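Local coordinates for flagellar basal body rod modification protein (Helicobacter pylori 26695, PDB 4ZZF) that is probably required for assembly of the flagellar hook, perhaps acting as a scaffolding protein during hook formation, at residues A[66-71]-A[125-130]; A[75-78]-A[82-85]; A[94-97]-A[102-105]. All coordinates share one frame; numbering follows the deposited sequence.

Contact 1 of 3, residues A[66-71]-A[125-130]; sequences KGYINF and LRMGEM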
ATOM      1  N   LYS A  66      18.940 -16.212  -4.157  1.00 41.55           N
ATOM      2  CA  LYS A  66      17.821 -15.839  -3.288  1.00 40.51           C
ATOM      3  C   LYS A  66      16.523 -15.697  -4.090  1.00 43.85           C
ATOM      4  O   LYS A  66      16.544 -15.728  -5.319  1.00 43.17           O
ATOM      5  CB  LYS A  66      18.109 -14.531  -2.548  1.00 40.78           C
ATOM      6  CG  LYS A  66      18.066 -13.292  -3.428  1.00 45.22           C
ATOM      7  CD  LYS A  66      18.368 -12.019  -2.612  1.00 48.92           C
ATOM      8  CE  LYS A  66      17.214 -11.690  -1.673  1.00 55.85           C
ATOM      9  NZ  LYS A  66      17.505 -10.591  -0.703  1.00 65.95           N
ATOM     10  N   GLY A  67      15.399 -15.524  -3.397  1.00 41.15           N
ATOM     11  CA  GLY A  67      14.116 -15.415  -4.071  1.00 42.65           C
ATOM     12  C   GLY A  67      13.591 -16.791  -4.437  1.00 40.24           C
ATOM     13  O   GLY A  67      13.892 -17.771  -3.756  1.00 39.46           O
ATOM     14  N   TYR A  68      12.796 -16.859  -5.502  1.00 40.76           N
ATOM     15  CA  TYR A  68      12.242 -18.122  -5.976  1.00 40.36           C
ATOM     16  C   TYR A  68      13.277 -18.900  -6.777  1.00 41.21           C
ATOM     17  O   TYR A  68      13.856 -18.382  -7.723  1.00 42.72           O
ATOM     18  CB  TYR A  68      10.999 -17.884  -6.834  1.00 36.60           C
ATOM     19  CG  TYR A  68       9.772 -17.453  -6.047  1.00 39.90           C
ATOM     20  CD1 TYR A  68       9.063 -18.362  -5.270  1.00 38.18           C
ATOM     21  CD2 TYR A  68       9.315 -16.147  -6.102  1.00 37.77           C
ATOM     22  CE1 TYR A  68       7.939 -17.976  -4.562  1.00 40.33           C
ATOM     23  CE2 TYR A  68       8.199 -15.751  -5.407  1.00 38.39           C
ATOM     24  CZ  TYR A  68       7.517 -16.661  -4.636  1.00 40.47           C
ATOM     25  OH  TYR A  68       6.420 -16.243  -3.937  1.00 35.49           O
ATOM     26  N   ILE A  69      13.500 -20.150  -6.397  1.00 41.72           N
ATOM     27  CA  ILE A  69      14.389 -21.029  -7.148  1.00 43.31           C
ATOM     28  C   ILE A  69      13.605 -22.276  -7.569  1.00 44.26           C
ATOM     29  O   ILE A  69      12.844 -22.827  -6.770  1.00 42.91           O
ATOM     30  CB  ILE A  69      15.632 -21.419  -6.315  1.00 40.17           C
ATOM     31  CG1 ILE A  69      16.359 -20.163  -5.833  1.00 44.68           C
ATOM     32  CG2 ILE A  69      16.602 -22.281  -7.130  1.00 42.72           C
ATOM     33  CD1 ILE A  69      17.497 -20.447  -4.856  1.00 39.57           C
ATOM     34  N   ASN A  70      13.770 -22.713  -8.817  1.00 43.58           N
ATOM     35  CA  ASN A  70      13.049 -23.897  -9.295  1.00 43.18           C
ATOM     36  C   ASN A  70      13.872 -25.165  -9.160  1.00 41.17           C
ATOM     37  O   ASN A  70      15.061 -25.187  -9.448  1.00 41.23           O
ATOM     38  CB  ASN A  70      12.614 -23.723 -10.745  1.00 41.64           C
ATOM     39  CG  ASN A  70      11.815 -22.467 -10.947  1.00 46.96           C
ATOM     40  OD1 ASN A  70      10.753 -22.291 -10.352  1.00 51.89           O
ATOM     41  ND2 ASN A  70      12.325 -21.573 -11.774  1.00 49.47           N
ATOM     42  N   PHE A  71      13.223 -26.219  -8.698  1.00 43.85           N
ATOM     43  CA  PHE A  71      13.888 -27.487  -8.480  1.00 44.10           C
ATOM     44  C   PHE A  71      13.122 -28.598  -9.173  1.00 50.48           C
ATOM     45  O   PHE A  71      11.979 -28.403  -9.593  1.00 50.69           O
ATOM     46  CB  PHE A  71      14.001 -27.792  -6.989  1.00 43.45           C
ATOM     47  CG  PHE A  71      14.739 -26.739  -6.196  1.00 41.74           C
ATOM     48  CD1 PHE A  71      16.113 -26.804  -6.045  1.00 39.58           C
ATOM     49  CD2 PHE A  71      14.046 -25.700  -5.589  1.00 42.51           C
ATOM     50  CE1 PHE A  71      16.785 -25.852  -5.300  1.00 41.98           C
ATOM     51  CE2 PHE A  71      14.708 -24.740  -4.847  1.00 42.41           C
ATOM     52  CZ  PHE A  71      16.081 -24.814  -4.704  1.00 40.64           C
ATOM     53  N   LEU A 125      -3.160 -15.230  -6.450  1.00 43.64           N
ATOM     54  CA  LEU A 125      -1.835 -14.714  -6.146  1.00 42.12           C
ATOM     55  C   LEU A 125      -0.783 -15.397  -7.003  1.00 42.95           C
ATOM     56  O   LEU A 125      -0.717 -16.627  -7.043  1.00 43.31           O
ATOM     57  CB  LEU A 125      -1.503 -14.934  -4.678  1.00 42.11           C
ATOM     58  CG  LEU A 125      -2.455 -14.404  -3.623  1.00 46.25           C
ATOM     59  CD1 LEU A 125      -2.000 -14.923  -2.250  1.00 42.41           C
ATOM     60  CD2 LEU A 125      -2.451 -12.878  -3.674  1.00 47.67           C
ATOM     61  N   ARG A 126       0.054 -14.621  -7.675  1.00 37.50           N
ATOM     62  CA  ARG A 126       1.188 -15.223  -8.351  1.00 44.91           C
ATOM     63  C   ARG A 126       2.397 -15.206  -7.433  1.00 41.25           C
ATOM     64  O   ARG A 126       2.854 -14.145  -7.011  1.00 40.22           O
ATOM     65  CB  ARG A 126       1.521 -14.516  -9.665  1.00 44.61           C
ATOM     66  CG  ARG A 126       2.742 -15.150 -10.359  1.00 50.50           C
ATOM     67  CD  ARG A 126       3.376 -14.240 -11.406  1.00 51.90           C
ATOM     68  NE  ARG A 126       2.452 -13.919 -12.493  1.00 63.12           N
ATOM     69  CZ  ARG A 126       2.130 -14.762 -13.476  1.00 67.33           C
ATOM     70  NH1 ARG A 126       2.662 -15.992 -13.504  1.00 63.77           N
ATOM     71  NH2 ARG A 126       1.271 -14.383 -14.429  1.00 58.15           N
ATOM     72  N   MET A 127       2.901 -16.401  -7.136  1.00 43.10           N
ATOM     73  CA  MET A 127       4.035 -16.607  -6.239  1.00 38.28           C
ATOM     74  C   MET A 127       5.045 -17.527  -6.904  1.00 39.16           C
ATOM     75  O   MET A 127       4.946 -18.745  -6.800  1.00 42.28           O
ATOM     76  CB  MET A 127       3.564 -17.203  -4.910  1.00 35.93           C
ATOM     77  CG  MET A 127       2.460 -16.388  -4.249  1.00 41.66           C
ATOM     78  SD  MET A 127       1.690 -17.161  -2.816  1.00 42.75           S
ATOM     79  CE  MET A 127       3.134 -17.575  -1.845  1.00 34.31           C
ATOM     80  N   GLY A 128       6.015 -16.941  -7.590  1.00 36.89           N
ATOM     81  CA  GLY A 128       6.932 -17.721  -8.390  1.00 45.33           C
ATOM     82  C   GLY A 128       6.133 -18.404  -9.482  1.00 47.86           C
ATOM     83  O   GLY A 128       5.276 -17.782 -10.102  1.00 43.86           O
ATOM     84  N   GLU A 129       6.391 -19.686  -9.698  1.00 50.08           N
ATOM     85  CA  GLU A 129       5.637 -20.455 -10.687  1.00 53.71           C
ATOM     86  C   GLU A 129       4.231 -20.850 -10.219  1.00 52.76           C
ATOM     87  O   GLU A 129       3.424 -21.297 -11.025  1.00 53.47           O
ATOM     88  CB  GLU A 129       6.416 -21.714 -11.070  1.00 58.62           C
ATOM     89  CG  GLU A 129       7.658 -21.436 -11.908  1.00 58.48           C
ATOM     90  CD  GLU A 129       7.311 -20.855 -13.267  1.00 63.97           C
ATOM     91  OE1 GLU A 129       6.248 -21.221 -13.809  1.00 63.49           O
ATOM     92  OE2 GLU A 129       8.097 -20.030 -13.790  1.00 68.13           O
ATOM     93  N   MET A 130       3.931 -20.693  -8.930  1.00 47.98           N
ATOM     94  CA  MET A 130       2.624 -21.105  -8.428  1.00 45.83           C
ATOM     95  C   MET A 130       1.588 -19.994  -8.570  1.00 47.11           C
ATOM     96  O   MET A 130       1.889 -18.804  -8.447  1.00 47.06           O
ATOM     97  CB  MET A 130       2.708 -21.552  -6.965  1.00 44.88           C
ATOM     98  CG  MET A 130       3.695 -22.686  -6.720  1.00 55.35           C
ATOM     99  SD  MET A 130       3.717 -23.253  -4.999  1.00 61.88           S
ATOM    100  CE  MET A 130       1.994 -23.677  -4.776  1.00 52.75           C
TER
HETATM  101  O   HOH W   1       9.257 -20.165  -9.109  1.00 49.05           O

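Contact 2 of 3, residues A[75-78]-A[82-85]; sequences GTNE and KVPK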
ATOM      1  N   GLY A  75      11.254 -38.251  -8.025  1.00 56.28           N
ATOM      2  CA  GLY A  75      10.284 -39.089  -7.353  1.00 55.55           C
ATOM      3  C   GLY A  75      10.889 -40.317  -6.700  1.00 59.36           C
ATOM      4  O   GLY A  75      10.161 -41.246  -6.335  1.00 60.47           O
ATOM      5  N   THR A  76      12.213 -40.326  -6.544  1.00 60.45           N
ATOM      6  CA  THR A  76      12.895 -41.433  -5.866  1.00 64.93           C
ATOM      7  C   THR A  76      13.222 -41.100  -4.414  1.00 62.56           C
ATOM      8  O   THR A  76      13.411 -39.932  -4.046  1.00 59.46           O
ATOM      9  CB  THR A  76      14.204 -41.835  -6.588  1.00 63.96           C
ATOM     10  OG1 THR A  76      15.151 -40.759  -6.517  1.00 66.34           O
ATOM     11  CG2 THR A  76      13.930 -42.187  -8.056  1.00 62.93           C
ATOM     12  N   ASN A  77      13.268 -42.135  -3.582  1.00 64.78           N
ATOM     13  CA  ASN A  77      13.766 -41.975  -2.226  1.00 61.79           C
ATOM     14  C   ASN A  77      15.294 -42.044  -2.214  1.00 66.05           C
ATOM     15  O   ASN A  77      15.947 -41.998  -3.271  1.00 64.19           O
ATOM     16  CB  ASN A  77      13.158 -43.013  -1.274  1.00 62.16           C
ATOM     17  CG  ASN A  77      13.457 -44.455  -1.679  1.00 70.30           C
ATOM     18  OD1 ASN A  77      14.365 -44.732  -2.467  1.00 67.52           O
ATOM     19  ND2 ASN A  77      12.687 -45.385  -1.121  1.00 69.48           N
ATOM     20  N   GLU A  78      15.864 -42.142  -1.020  1.00 64.04           N
ATOM     21  CA  GLU A  78      17.300 -41.972  -0.891  1.00 66.17           C
ATOM     22  C   GLU A  78      18.072 -43.155  -1.484  1.00 72.31           C
ATOM     23  O   GLU A  78      19.269 -43.039  -1.744  1.00 72.33           O
ATOM     24  CB  GLU A  78      17.680 -41.748   0.572  1.00 64.96           C
ATOM     25  CG  GLU A  78      18.825 -40.745   0.731  1.00 74.32           C
ATOM     26  CD  GLU A  78      18.612 -39.444  -0.058  1.00 68.26           C
ATOM     27  OE1 GLU A  78      17.778 -38.620   0.372  1.00 59.14           O
ATOM     28  OE2 GLU A  78      19.288 -39.245  -1.097  1.00 71.37           O
ATOM     29  N   LYS A  82      11.496 -45.460  -6.827  1.00 67.91           N
ATOM     30  CA  LYS A  82      10.366 -44.548  -7.006  1.00 63.75           C
ATOM     31  C   LYS A  82       9.284 -44.797  -5.964  1.00 64.64           C
ATOM     32  O   LYS A  82       8.787 -45.913  -5.824  1.00 65.76           O
ATOM     33  CB  LYS A  82       9.787 -44.652  -8.420  1.00 65.57           C
ATOM     34  CG  LYS A  82      10.702 -44.028  -9.474  1.00 68.40           C
ATOM     35  CD  LYS A  82       9.921 -43.380 -10.609  1.00 70.92           C
ATOM     36  CE  LYS A  82      10.864 -42.639 -11.555  1.00 70.87           C
ATOM     37  NZ  LYS A  82      10.143 -41.939 -12.663  1.00 78.74           N
ATOM     38  N   VAL A  83       8.932 -43.735  -5.241  1.00 61.08           N
ATOM     39  CA  VAL A  83       8.024 -43.800  -4.095  1.00 59.00           C
ATOM     40  C   VAL A  83       6.549 -43.825  -4.505  1.00 60.76           C
ATOM     41  O   VAL A  83       6.218 -43.493  -5.647  1.00 58.49           O
ATOM     42  CB  VAL A  83       8.265 -42.607  -3.174  1.00 61.83           C
ATOM     43  CG1 VAL A  83       9.723 -42.602  -2.700  1.00 62.57           C
ATOM     44  CG2 VAL A  83       7.913 -41.314  -3.911  1.00 61.98           C
ATOM     45  N   PRO A  84       5.653 -44.228  -3.579  1.00 56.60           N
ATOM     46  CA  PRO A  84       4.222 -44.249  -3.925  1.00 63.17           C
ATOM     47  C   PRO A  84       3.685 -42.883  -4.358  1.00 64.62           C
ATOM     48  O   PRO A  84       4.154 -41.848  -3.881  1.00 61.20           O
ATOM     49  CB  PRO A  84       3.538 -44.718  -2.627  1.00 58.85           C
ATOM     50  CG  PRO A  84       4.586 -44.647  -1.566  1.00 61.70           C
ATOM     51  CD  PRO A  84       5.901 -44.820  -2.256  1.00 58.66           C
ATOM     52  N   LYS A  85       2.729 -42.891  -5.282  1.00 63.40           N
ATOM     53  CA  LYS A  85       2.133 -41.652  -5.746  1.00 61.70           C
ATOM     54  C   LYS A  85       1.418 -40.990  -4.580  1.00 58.99           C
ATOM     55  O   LYS A  85       1.016 -41.657  -3.628  1.00 58.55           O
ATOM     56  CB  LYS A  85       1.165 -41.896  -6.912  1.00 60.87           C
ATOM     57  CG  LYS A  85      -0.137 -42.605  -6.542  1.00 61.86           C
ATOM     58  CD  LYS A  85      -0.981 -42.936  -7.790  1.00 62.94           C
ATOM     59  CE  LYS A  85      -2.005 -41.848  -8.106  1.00 63.70           C
ATOM     60  NZ  LYS A  85      -2.927 -42.211  -9.244  1.00 63.26           N
TER

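Contact 3 of 3, residues A[94-97]-A[102-105]; sequences YNLD and QYLQ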
ATOM      1  N   TYR A  94      18.264 -23.581   5.627  1.00 37.74           N
ATOM      2  CA  TYR A  94      19.462 -22.947   5.091  1.00 37.10           C
ATOM      3  C   TYR A  94      19.924 -21.827   6.022  1.00 37.60           C
ATOM      4  O   TYR A  94      19.144 -21.343   6.852  1.00 35.38           O
ATOM      5  CB  TYR A  94      19.200 -22.410   3.679  1.00 36.47           C
ATOM      6  CG  TYR A  94      18.247 -21.234   3.663  1.00 37.55           C
ATOM      7  CD1 TYR A  94      16.901 -21.396   3.978  1.00 36.92           C
ATOM      8  CD2 TYR A  94      18.694 -19.958   3.350  1.00 36.43           C
ATOM      9  CE1 TYR A  94      16.025 -20.319   3.977  1.00 36.00           C
ATOM     10  CE2 TYR A  94      17.820 -18.875   3.339  1.00 33.74           C
ATOM     11  CZ  TYR A  94      16.495 -19.060   3.659  1.00 36.27           C
ATOM     12  OH  TYR A  94      15.629 -17.984   3.667  1.00 34.07           O
ATOM     13  N   ASN A  95      21.205 -21.470   5.905  1.00 37.17           N
ATOM     14  CA  ASN A  95      21.819 -20.386   6.676  1.00 37.07           C
ATOM     15  C   ASN A  95      21.725 -20.583   8.175  1.00 34.31           C
ATOM     16  O   ASN A  95      21.029 -19.850   8.854  1.00 36.61           O
ATOM     17  CB  ASN A  95      21.194 -19.045   6.285  1.00 34.14           C
ATOM     18  CG  ASN A  95      21.538 -18.649   4.866  1.00 34.15           C
ATOM     19  OD1 ASN A  95      22.134 -19.436   4.137  1.00 36.18           O
ATOM     20  ND2 ASN A  95      21.173 -17.435   4.468  1.00 35.26           N
ATOM     21  N   LEU A  96      22.430 -21.586   8.677  1.00 38.28           N
ATOM     22  CA  LEU A  96      22.494 -21.863  10.107  1.00 41.15           C
ATOM     23  C   LEU A  96      23.029 -20.645  10.845  1.00 43.92           C
ATOM     24  O   LEU A  96      24.042 -20.067  10.441  1.00 41.15           O
ATOM     25  CB  LEU A  96      23.386 -23.076  10.368  1.00 39.30           C
ATOM     26  CG  LEU A  96      23.831 -23.352  11.798  1.00 44.05           C
ATOM     27  CD1 LEU A  96      22.640 -23.804  12.622  1.00 46.73           C
ATOM     28  CD2 LEU A  96      24.932 -24.413  11.824  1.00 41.15           C
ATOM     29  N   ASP A  97      22.340 -20.234  11.901  1.00 44.75           N
ATOM     30  CA  ASP A  97      22.784 -19.073  12.659  1.00 47.10           C
ATOM     31  C   ASP A  97      23.701 -19.478  13.821  1.00 48.47           C
ATOM     32  O   ASP A  97      23.413 -20.421  14.544  1.00 48.66           O
ATOM     33  CB  ASP A  97      21.588 -18.279  13.174  1.00 47.00           C
ATOM     34  CG  ASP A  97      22.005 -17.046  13.970  1.00 49.48           C
ATOM     35  OD1 ASP A  97      22.315 -16.010  13.354  1.00 49.46           O
ATOM     36  OD2 ASP A  97      22.033 -17.121  15.209  1.00 49.48           O
ATOM     37  N   GLN A 102      20.188 -22.363  15.021  1.00 46.83           N
ATOM     38  CA  GLN A 102      19.054 -22.755  14.183  1.00 45.15           C
ATOM     39  C   GLN A 102      19.144 -22.269  12.725  1.00 43.88           C
ATOM     40  O   GLN A 102      19.691 -21.205  12.448  1.00 43.04           O
ATOM     41  CB  GLN A 102      17.770 -22.234  14.808  1.00 48.92           C
ATOM     42  CG  GLN A 102      17.419 -22.925  16.114  1.00 55.32           C
ATOM     43  CD  GLN A 102      16.083 -22.472  16.647  1.00 63.56           C
ATOM     44  OE1 GLN A 102      15.671 -21.321  16.435  1.00 60.04           O
ATOM     45  NE2 GLN A 102      15.379 -23.381  17.328  1.00 65.32           N
ATOM     46  N   TYR A 103      18.579 -23.047  11.802  1.00 45.91           N
ATOM     47  CA  TYR A 103      18.502 -22.666  10.390  1.00 37.93           C
ATOM     48  C   TYR A 103      17.282 -21.799  10.088  1.00 39.52           C
ATOM     49  O   TYR A 103      16.245 -21.965  10.713  1.00 38.78           O
ATOM     50  CB  TYR A 103      18.412 -23.908   9.501  1.00 39.93           C
ATOM     51  CG  TYR A 103      19.646 -24.763   9.382  1.00 43.23           C
ATOM     52  CD1 TYR A 103      19.926 -25.767  10.322  1.00 45.01           C
ATOM     53  CD2 TYR A 103      20.507 -24.609   8.312  1.00 39.09           C
ATOM     54  CE1 TYR A 103      21.053 -26.576  10.197  1.00 42.19           C
ATOM     55  CE2 TYR A 103      21.631 -25.414   8.177  1.00 41.65           C
ATOM     56  CZ  TYR A 103      21.902 -26.388   9.116  1.00 38.25           C
ATOM     57  OH  TYR A 103      23.023 -27.171   8.947  1.00 42.04           O
ATOM     58  N   LEU A 104      17.390 -20.909   9.107  1.00 38.28           N
ATOM     59  CA  LEU A 104      16.193 -20.323   8.507  1.00 35.55           C
ATOM     60  C   LEU A 104      15.375 -21.426   7.836  1.00 38.89           C
ATOM     61  O   LEU A 104      15.914 -22.460   7.441  1.00 35.10           O
ATOM     62  CB  LEU A 104      16.544 -19.260   7.483  1.00 36.72           C
ATOM     63  CG  LEU A 104      17.319 -18.029   7.963  1.00 40.63           C
ATOM     64  CD1 LEU A 104      17.513 -17.037   6.800  1.00 36.35           C
ATOM     65  CD2 LEU A 104      16.580 -17.376   9.130  1.00 38.80           C
ATOM     66  N   GLN A 105      14.074 -21.212   7.702  1.00 36.42           N
ATOM     67  CA  GLN A 105      13.236 -22.206   7.044  1.00 39.25           C
ATOM     68  C   GLN A 105      12.444 -21.630   5.898  1.00 37.11           C
ATOM     69  O   GLN A 105      12.129 -20.444   5.876  1.00 35.27           O
ATOM     70  CB  GLN A 105      12.279 -22.830   8.044  1.00 39.11           C
ATOM     71  CG  GLN A 105      12.993 -23.315   9.280  1.00 44.90           C
ATOM     72  CD  GLN A 105      12.210 -24.370  10.000  1.00 58.08           C
ATOM     73  OE1 GLN A 105      11.087 -24.127  10.451  1.00 68.68           O
ATOM     74  NE2 GLN A 105      12.781 -25.567  10.094  1.00 65.45           N
TER
HETATM   75  O   HOH W   2      13.411 -18.178   5.204  1.00 40.62           O

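Contact 1 of 3, residues A[66-71]-A[125-130]
The type II' beta turn M127-M130, which joins strands 122-127 and 130-133, is met by Y68 from strand 67-73 of the Ig-like domain, so that two separate sheets touch through a tyrosine and a hairpin tip. Y68 lays its ring flat against the turn. G128 CA stands 3.6 Å from the ring centroid and only 7° off its normal, a CH-pi contact over the face. G128 N comes over the same ring nearer its rim, 3.3 Å from Y68 CE2. The tyrosine takes up this position with CG anti to its own carbonyl carbon (chi1 -73°), and the phenol end reaches past the glycine to M127, where Y68 OH comes within 3.2 Å of M127 CB. The hydroxyl is satisfied by the backbone oxygen of E112, while G128 N is hydrogen-bonded to the E114 carboxylate. Both polar groups at this apolar junction therefore have partners on the chain leading into strand 115-119. F30, on the neighbouring strand 25-31, meets the Y68 ring edge-to-face.

Two residues along the strand the contact becomes polar and exposed. N70 and E129 side chains run at about a right angle, with N70 OD1 3.6 Å from E129 CG. A water bridges the two residues, donating to N70 OD1 (2.9 Å) and accepting from E129 N (3.0 Å). The turn itself is held by paired backbone bonds, M127 N to M130 O at 2.9 Å and M130 N to M127 O. With positive phi (63°) and no side chain, G128 lets the aromatic ring come right down on the backbone. A type II' turn with glycine at its second position (i+1) is characteristic of a tight two-residue beta hairpin, here packed against strand 67-73 of an Ig-like domain.

Contact 2 of 3, residues A[75-78]-A[82-85]
A single backbone bridge brings T76 opposite K82, their CA atoms 4.2 Å apart, and it is secured by one nearly linear hydrogen bond from V83 N to G75 O (3.0 Å, 169° at the hydrogen). The donor lies close to the line of the G75 carbonyl, and the same oxygen also receives a CA-H...O contact from K82 CA at 3.4 Å. The two methyls of V83 divide between G75 and N77. CG2 packs on G75 O at 3.3 Å, whereas CG1 lies 3.7 Å from N77 CB and equally near N77 N; beyond the two segments the valine meets V54 of strand 53-58. On the outer side the aliphatic part of K82 passes T76, with T76 CG2 4.0 Å from K82 CG, before the ammonium reaches the backbone oxygen of N22.

The N77 amide closes the loop on itself. It is held between its backbone N and carbonyl carbon (chi1 60°), which turns OD1 back over the intervening residues to accept from K79 N, G80 N and E81 N. T76 OG1 links the loop to D74 and to K55 of strand 53-58. G75 has phi 85°, a conformation in which a CB would press on the carbonyl oxygen of the preceding residue. An Asx turn at N77 within a bridged loop thus marks this connection between strands 67-73 and 86-94 of the Ig-like domain.

Contact 3 of 3, residues A[94-97]-A[102-105]
Y94 and L104 form the tightly packed end of this contact, an antiparallel hydrogen-bonded pair where strand 86-94 meets strand 104-107. Y94 N donates to L104 O at 3.2 Å; the return bond, L104 N to Y94 O, is bent and weak. With chi1 at 69°, CG of Y94 sits between its backbone N and carbonyl carbon, and the ring swings alongside its neighbour to receive L104 CB over one face, 4.0 Å from the centroid. L104 CD1 touches the phenol end. A water spans Y94 OH and Q105 O, 2.7 Å from each. F31 of strand 25-31 meets the Y94 ring edge-to-face.

A second CH-pi contact follows. L96 CB lies over the Y103 ring, 3.8 Å from its centroid and 16° off the normal, while L96 CD1 continues toward the Q102 backbone. Y103 CD2 lies 3.6 Å from both L96 N and Y94 N, and the Y103 hydroxyl is bonded to V41 N. N95, at positive phi (58°), fixes its amide on D36 N and K34 O, which ties the turning chain to the loop after strand 25-31.

Toward solvent the fit relaxes. D97 N still reaches Q102 O at 2.9 Å, but from above the carbonyl plane, and the D97 carboxylate is taken up by S100 in the connecting loop. Q102 and Q105 are exposed and set off pointing away from the other segment, Q105 with its amide bonded to E93. Between the Y94-L104 pair and the D97-Q102 bond, three steps along one chain face two along the other. The count is uneven by one residue where the chain leaves the pairing, at the loop end of the beta hairpin formed by strands 86-94 and 104-107.

In the fold
Contact 1 joins two parts of the chain, the Ig-like domain and the three-stranded sheet 115-133, whereas contacts 2 and 3 are local closures between residues close in sequence. Both are nested within the long loop that contact 1 closes. Their centres are about 27 Å apart and their nearest atoms about 15 Å, so they lie in well-separated regions. Contact 1 lies nearer the middle of the chain, its centre about 24 Å from that of contact 2 and 20 Å from that of contact 3, with nearest atoms of contacts 1 and 3 about 7 Å apart. Strand 67-73 leads from contact 1 into contact 2, and strand 86-94 runs from there to contact 3.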